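Local coordinates for N-terminal acetyltransferase-like protein (Chaetomium thermophilum, PDB 5NNP) that probably serves as the tetratricopeptide-repeat auxiliary subunit of an N-terminal acetyltransferase complex, a helical scaffold associated with acetyl transfer to protein N-termini, at residues F94-L105 with I114-M125. Numbering follows the deposited sequence.
Sequences FDEAIKAYKFAL and IQRDLAVLQIQM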
loop_
_atom_site.group_PDB
_atom_site.type_symbol
_atom_site.label_atom_id
_atom_site.label_comp_id
_atom_site.label_asym_id
_atom_site.label_seq_id
_atom_site.Cartn_x
_atom_site.Cartn_y
_atom_site.Cartn_z
ATOM N N PHE A 94 -22.534 4.718 -0.434
ATOM C CA PHE A 94 -22.222 6.038 -0.948
ATOM C C PHE A 94 -22.932 6.349 -2.249
ATOM O O PHE A 94 -23.104 7.504 -2.615
ATOM C CB PHE A 94 -20.713 6.166 -1.135
ATOM C CG PHE A 94 -19.942 6.012 0.147
ATOM C CD1 PHE A 94 -20.538 6.331 1.362
ATOM C CD2 PHE A 94 -18.643 5.544 0.141
ATOM C CE1 PHE A 94 -19.848 6.201 2.544
ATOM C CE2 PHE A 94 -17.951 5.410 1.306
ATOM C CZ PHE A 94 -18.552 5.743 2.522
ATOM N N ASP A 95 -23.349 5.328 -2.967
ATOM C CA ASP A 95 -23.917 5.609 -4.261
ATOM C C ASP A 95 -25.342 6.088 -4.105
ATOM O O ASP A 95 -25.762 7.034 -4.771
ATOM C CB ASP A 95 -23.847 4.391 -5.169
ATOM C CG ASP A 95 -23.435 4.755 -6.571
ATOM O OD1 ASP A 95 -22.212 4.923 -6.796
ATOM O OD2 ASP A 95 -24.335 4.903 -7.432
ATOM N N GLU A 96 -26.085 5.447 -3.213
ATOM C CA GLU A 96 -27.453 5.865 -2.960
ATOM C C GLU A 96 -27.435 7.180 -2.195
ATOM O O GLU A 96 -28.358 7.981 -2.299
ATOM C CB GLU A 96 -28.223 4.784 -2.202
ATOM C CG GLU A 96 -28.449 3.532 -3.029
ATOM C CD GLU A 96 -29.438 3.743 -4.167
ATOM O OE1 GLU A 96 -30.616 4.093 -3.888
ATOM O OE2 GLU A 96 -29.034 3.556 -5.339
ATOM N N ALA A 97 -26.365 7.411 -1.445
ATOM C CA ALA A 97 -26.193 8.685 -0.759
ATOM C C ALA A 97 -26.093 9.827 -1.771
ATOM O O ALA A 97 -26.736 10.883 -1.604
ATOM C CB ALA A 97 -24.968 8.649 0.125
ATOM N N ILE A 98 -25.300 9.607 -2.826
ATOM C CA ILE A 98 -25.081 10.641 -3.832
ATOM C C ILE A 98 -26.406 11.078 -4.476
ATOM O O ILE A 98 -26.671 12.266 -4.603
ATOM C CB ILE A 98 -24.087 10.177 -4.916
ATOM C CG1 ILE A 98 -22.656 10.223 -4.376
ATOM C CG2 ILE A 98 -24.166 11.076 -6.138
ATOM C CD1 ILE A 98 -21.606 9.564 -5.267
ATOM N N LYS A 99 -27.245 10.115 -4.845
ATOM C CA LYS A 99 -28.520 10.404 -5.485
ATOM C C LYS A 99 -29.385 11.321 -4.631
ATOM O O LYS A 99 -30.083 12.179 -5.153
ATOM C CB LYS A 99 -29.287 9.107 -5.767
ATOM C CG LYS A 99 -28.587 8.152 -6.694
ATOM C CD LYS A 99 -29.315 6.822 -6.710
ATOM C CE LYS A 99 -29.266 6.148 -8.058
ATOM N NZ LYS A 99 -27.888 5.979 -8.513
ATOM N N ALA A 100 -29.335 11.114 -3.315
ATOM C CA ALA A 100 -30.196 11.814 -2.368
ATOM C C ALA A 100 -29.636 13.198 -1.998
ATOM O O ALA A 100 -30.380 14.181 -1.917
ATOM C CB ALA A 100 -30.397 10.956 -1.120
ATOM N N TYR A 101 -28.329 13.275 -1.773
ATOM C CA TYR A 101 -27.674 14.566 -1.584
ATOM C C TYR A 101 -27.900 15.485 -2.788
ATOM O O TYR A 101 -28.196 16.676 -2.636
ATOM C CB TYR A 101 -26.178 14.379 -1.354
ATOM C CG TYR A 101 -25.794 14.170 0.086
ATOM C CD1 TYR A 101 -25.830 12.910 0.670
ATOM C CD2 TYR A 101 -25.383 15.242 0.870
ATOM C CE1 TYR A 101 -25.464 12.729 1.997
ATOM C CE2 TYR A 101 -25.022 15.071 2.192
ATOM C CZ TYR A 101 -25.061 13.821 2.753
ATOM O OH TYR A 101 -24.687 13.681 4.076
ATOM N N LYS A 102 -27.762 14.918 -3.985
ATOM C CA LYS A 102 -27.893 15.671 -5.234
ATOM C C LYS A 102 -29.260 16.349 -5.379
ATOM O O LYS A 102 -29.365 17.488 -5.849
ATOM C CB LYS A 102 -27.649 14.743 -6.419
ATOM C CG LYS A 102 -27.225 15.438 -7.673
ATOM C CD LYS A 102 -26.232 14.588 -8.456
ATOM C CE LYS A 102 -26.868 13.304 -8.927
ATOM N NZ LYS A 102 -25.952 12.630 -9.872
ATOM N N PHE A 103 -30.308 15.639 -4.974
ATOM C CA PHE A 103 -31.664 16.157 -5.086
ATOM C C PHE A 103 -31.939 17.182 -3.979
ATOM O O PHE A 103 -32.551 18.241 -4.218
ATOM C CB PHE A 103 -32.678 15.015 -5.041
ATOM C CG PHE A 103 -34.034 15.390 -5.569
ATOM C CD1 PHE A 103 -34.202 15.738 -6.904
ATOM C CD2 PHE A 103 -35.138 15.391 -4.734
ATOM C CE1 PHE A 103 -35.455 16.079 -7.417
ATOM C CE2 PHE A 103 -36.391 15.734 -5.222
ATOM C CZ PHE A 103 -36.557 16.082 -6.572
ATOM N N ALA A 104 -31.472 16.873 -2.774
ATOM C CA ALA A 104 -31.531 17.838 -1.682
ATOM C C ALA A 104 -30.901 19.172 -2.117
ATOM O O ALA A 104 -31.490 20.247 -1.927
ATOM C CB ALA A 104 -30.844 17.287 -0.445
ATOM N N LEU A 105 -29.725 19.108 -2.729
ATOM C CA LEU A 105 -29.083 20.330 -3.206
ATOM C C LEU A 105 -29.878 21.040 -4.328
ATOM O O LEU A 105 -29.814 22.264 -4.442
ATOM C CB LEU A 105 -27.656 20.028 -3.682
ATOM C CG LEU A 105 -26.742 21.235 -3.930
ATOM C CD1 LEU A 105 -26.486 21.989 -2.643
ATOM C CD2 LEU A 105 -25.414 20.842 -4.564
ATOM N N ILE A 114 -24.611 20.611 2.336
ATOM C CA ILE A 114 -25.053 19.582 1.421
ATOM C C ILE A 114 -24.099 19.489 0.231
ATOM O O ILE A 114 -23.730 18.384 -0.185
ATOM C CB ILE A 114 -26.501 19.837 0.962
ATOM C CG1 ILE A 114 -27.450 19.603 2.148
ATOM C CG2 ILE A 114 -26.866 18.942 -0.211
ATOM C CD1 ILE A 114 -28.911 19.900 1.868
ATOM N N GLN A 115 -23.675 20.636 -0.292
ATOM C CA GLN A 115 -22.764 20.664 -1.440
ATOM C C GLN A 115 -21.406 20.120 -1.055
ATOM O O GLN A 115 -20.756 19.435 -1.842
ATOM C CB GLN A 115 -22.613 22.087 -1.997
ATOM C CG GLN A 115 -21.526 22.244 -3.072
ATOM C CD GLN A 115 -21.840 21.466 -4.361
ATOM O OE1 GLN A 115 -22.324 22.034 -5.328
ATOM N NE2 GLN A 115 -21.565 20.162 -4.365
ATOM N N ARG A 116 -20.979 20.435 0.163
ATOM C CA ARG A 116 -19.686 19.991 0.674
ATOM C C ARG A 116 -19.624 18.469 0.758
ATOM O O ARG A 116 -18.661 17.856 0.303
ATOM C CB ARG A 116 -19.418 20.614 2.043
ATOM C CG ARG A 116 -18.063 20.321 2.631
ATOM C CD ARG A 116 -17.817 21.190 3.862
ATOM N NE ARG A 116 -18.973 21.252 4.761
ATOM C CZ ARG A 116 -19.157 20.443 5.805
ATOM N NH1 ARG A 116 -18.257 19.503 6.082
ATOM N NH2 ARG A 116 -20.238 20.568 6.574
ATOM N N ASP A 117 -20.677 17.872 1.306
ATOM C CA ASP A 117 -20.697 16.450 1.594
ATOM C C ASP A 117 -20.901 15.626 0.344
ATOM O O ASP A 117 -20.310 14.555 0.199
ATOM C CB ASP A 117 -21.763 16.153 2.631
ATOM C CG ASP A 117 -21.387 16.692 4.003
ATOM O OD1 ASP A 117 -20.177 16.755 4.306
ATOM O OD2 ASP A 117 -22.290 17.062 4.777
ATOM N N LEU A 118 -21.700 16.149 -0.576
ATOM C CA LEU A 118 -21.913 15.508 -1.867
ATOM C C LEU A 118 -20.626 15.438 -2.691
ATOM O O LEU A 118 -20.314 14.428 -3.310
ATOM C CB LEU A 118 -22.989 16.263 -2.652
ATOM C CG LEU A 118 -23.121 15.911 -4.125
ATOM C CD1 LEU A 118 -23.726 14.525 -4.281
ATOM C CD2 LEU A 118 -23.952 16.961 -4.839
ATOM N N ALA A 119 -19.889 16.535 -2.706
ATOM C CA ALA A 119 -18.674 16.615 -3.494
ATOM C C ALA A 119 -17.691 15.553 -3.031
ATOM O O ALA A 119 -17.018 14.907 -3.843
ATOM C CB ALA A 119 -18.055 18.009 -3.379
ATOM N N VAL A 120 -17.616 15.389 -1.712
ATOM C CA VAL A 120 -16.732 14.398 -1.123
ATOM C C VAL A 120 -17.164 13.012 -1.595
ATOM O O VAL A 120 -16.364 12.250 -2.117
ATOM C CB VAL A 120 -16.732 14.464 0.424
ATOM C CG1 VAL A 120 -15.981 13.302 0.985
ATOM C CG2 VAL A 120 -16.131 15.789 0.913
ATOM N N LEU A 121 -18.446 12.710 -1.433
ATOM C CA LEU A 121 -19.003 11.429 -1.858
ATOM C C LEU A 121 -18.736 11.167 -3.337
ATOM O O LEU A 121 -18.393 10.047 -3.735
ATOM C CB LEU A 121 -20.510 11.379 -1.569
ATOM C CG LEU A 121 -20.967 11.276 -0.109
ATOM C CD1 LEU A 121 -22.414 11.657 0.018
ATOM C CD2 LEU A 121 -20.763 9.862 0.428
ATOM N N GLN A 122 -18.881 12.198 -4.157
ATOM C CA GLN A 122 -18.724 12.016 -5.591
ATOM C C GLN A 122 -17.300 11.626 -5.987
ATOM O O GLN A 122 -17.111 10.750 -6.840
ATOM C CB GLN A 122 -19.131 13.277 -6.339
ATOM C CG GLN A 122 -20.618 13.455 -6.476
ATOM C CD GLN A 122 -20.982 14.865 -6.911
ATOM O OE1 GLN A 122 -20.452 15.852 -6.384
ATOM N NE2 GLN A 122 -21.881 14.967 -7.884
ATOM N N ILE A 123 -16.301 12.280 -5.395
ATOM C CA ILE A 123 -14.928 11.931 -5.735
ATOM C C ILE A 123 -14.593 10.557 -5.126
ATOM O O ILE A 123 -13.901 9.749 -5.753
ATOM C CB ILE A 123 -13.906 13.005 -5.287
ATOM C CG1 ILE A 123 -12.514 12.688 -5.845
ATOM C CG2 ILE A 123 -13.847 13.113 -3.782
ATOM C CD1 ILE A 123 -12.470 12.402 -7.365
ATOM N N GLN A 124 -15.122 10.280 -3.937
ATOM C CA GLN A 124 -14.954 8.962 -3.330
ATOM C C GLN A 124 -15.430 7.836 -4.247
ATOM O O GLN A 124 -14.881 6.743 -4.202
ATOM C CB GLN A 124 -15.704 8.850 -2.012
ATOM C CG GLN A 124 -15.615 7.442 -1.411
ATOM C CD GLN A 124 -14.248 7.151 -0.810
ATOM O OE1 GLN A 124 -13.509 8.065 -0.429
ATOM N NE2 GLN A 124 -13.896 5.888 -0.741
ATOM N N MET A 125 -16.451 8.093 -5.065
ATOM C CA MET A 125 -16.958 7.057 -5.974
ATOM C C MET A 125 -16.521 7.325 -7.397
ATOM O O MET A 125 -17.025 6.721 -8.327
ATOM C CB MET A 125 -18.483 6.950 -5.932
ATOM C CG MET A 125 -19.051 6.716 -4.556
ATOM S SD MET A 125 -18.425 5.203 -3.805
ATOM C CE MET A 125 -19.159 3.972 -4.898
HETATM O O HOH W 1 -24.457 15.901 5.528
HETATM O O HOH W 2 -23.448 13.240 -9.529
#
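Tyr-101 enters a hole formed by Ile-114, Asp-117, Leu-118 and Leu-121, and can be traced outward atom by atom. Tyr-101 CB lies 3.8 Å from Leu-118 CD1. On the ring, CD1 and CE1 meet Leu-121 CD1, a CH-pi contact: the methyl carbon stands 4.1 Å from the centroid of the Tyr-101 ring, 27° off the ring normal. CD2 comes near Ile-114 O, at the ring edge, while Tyr-101 CE2 touches Asp-117 CB at 3.5 Å. At the tip, Tyr-101 OH and Asp-117 OD2 share a water, which donates to the carboxylate.

Leu-118 and Leu-121 return the packing as knobs among residues of 94-105, so the knobs-into-holes interlock is reciprocal. With CG anti to the carbonyl carbon, Leu-121 sends CD1 over Tyr-101 and CD2 to Phe-94 CD1, 3.7 Å away. Beside Phe-94, Met-125 SD approaches the ring edge, 89° off its normal, a Met-aromatic contact.

The helix axes approach to 9.4 Å and run 150° apart, an antiparallel pairing within the tetratricopeptide-repeat region. Helix 78-90 adds His-82, Ile-86 and Arg-89 around Tyr-101; helix 128-141 packs against Gln-115 and Ala-119, and its Ser-134 hydrogen-bonds Gln-122 OE1. No direct hydrogen bond joins the two segments, so their cohesion rests chiefly on interlocked apolar groups, supplemented by water bridges such as that accepting from both Lys-102 NZ and Gln-122 NE2.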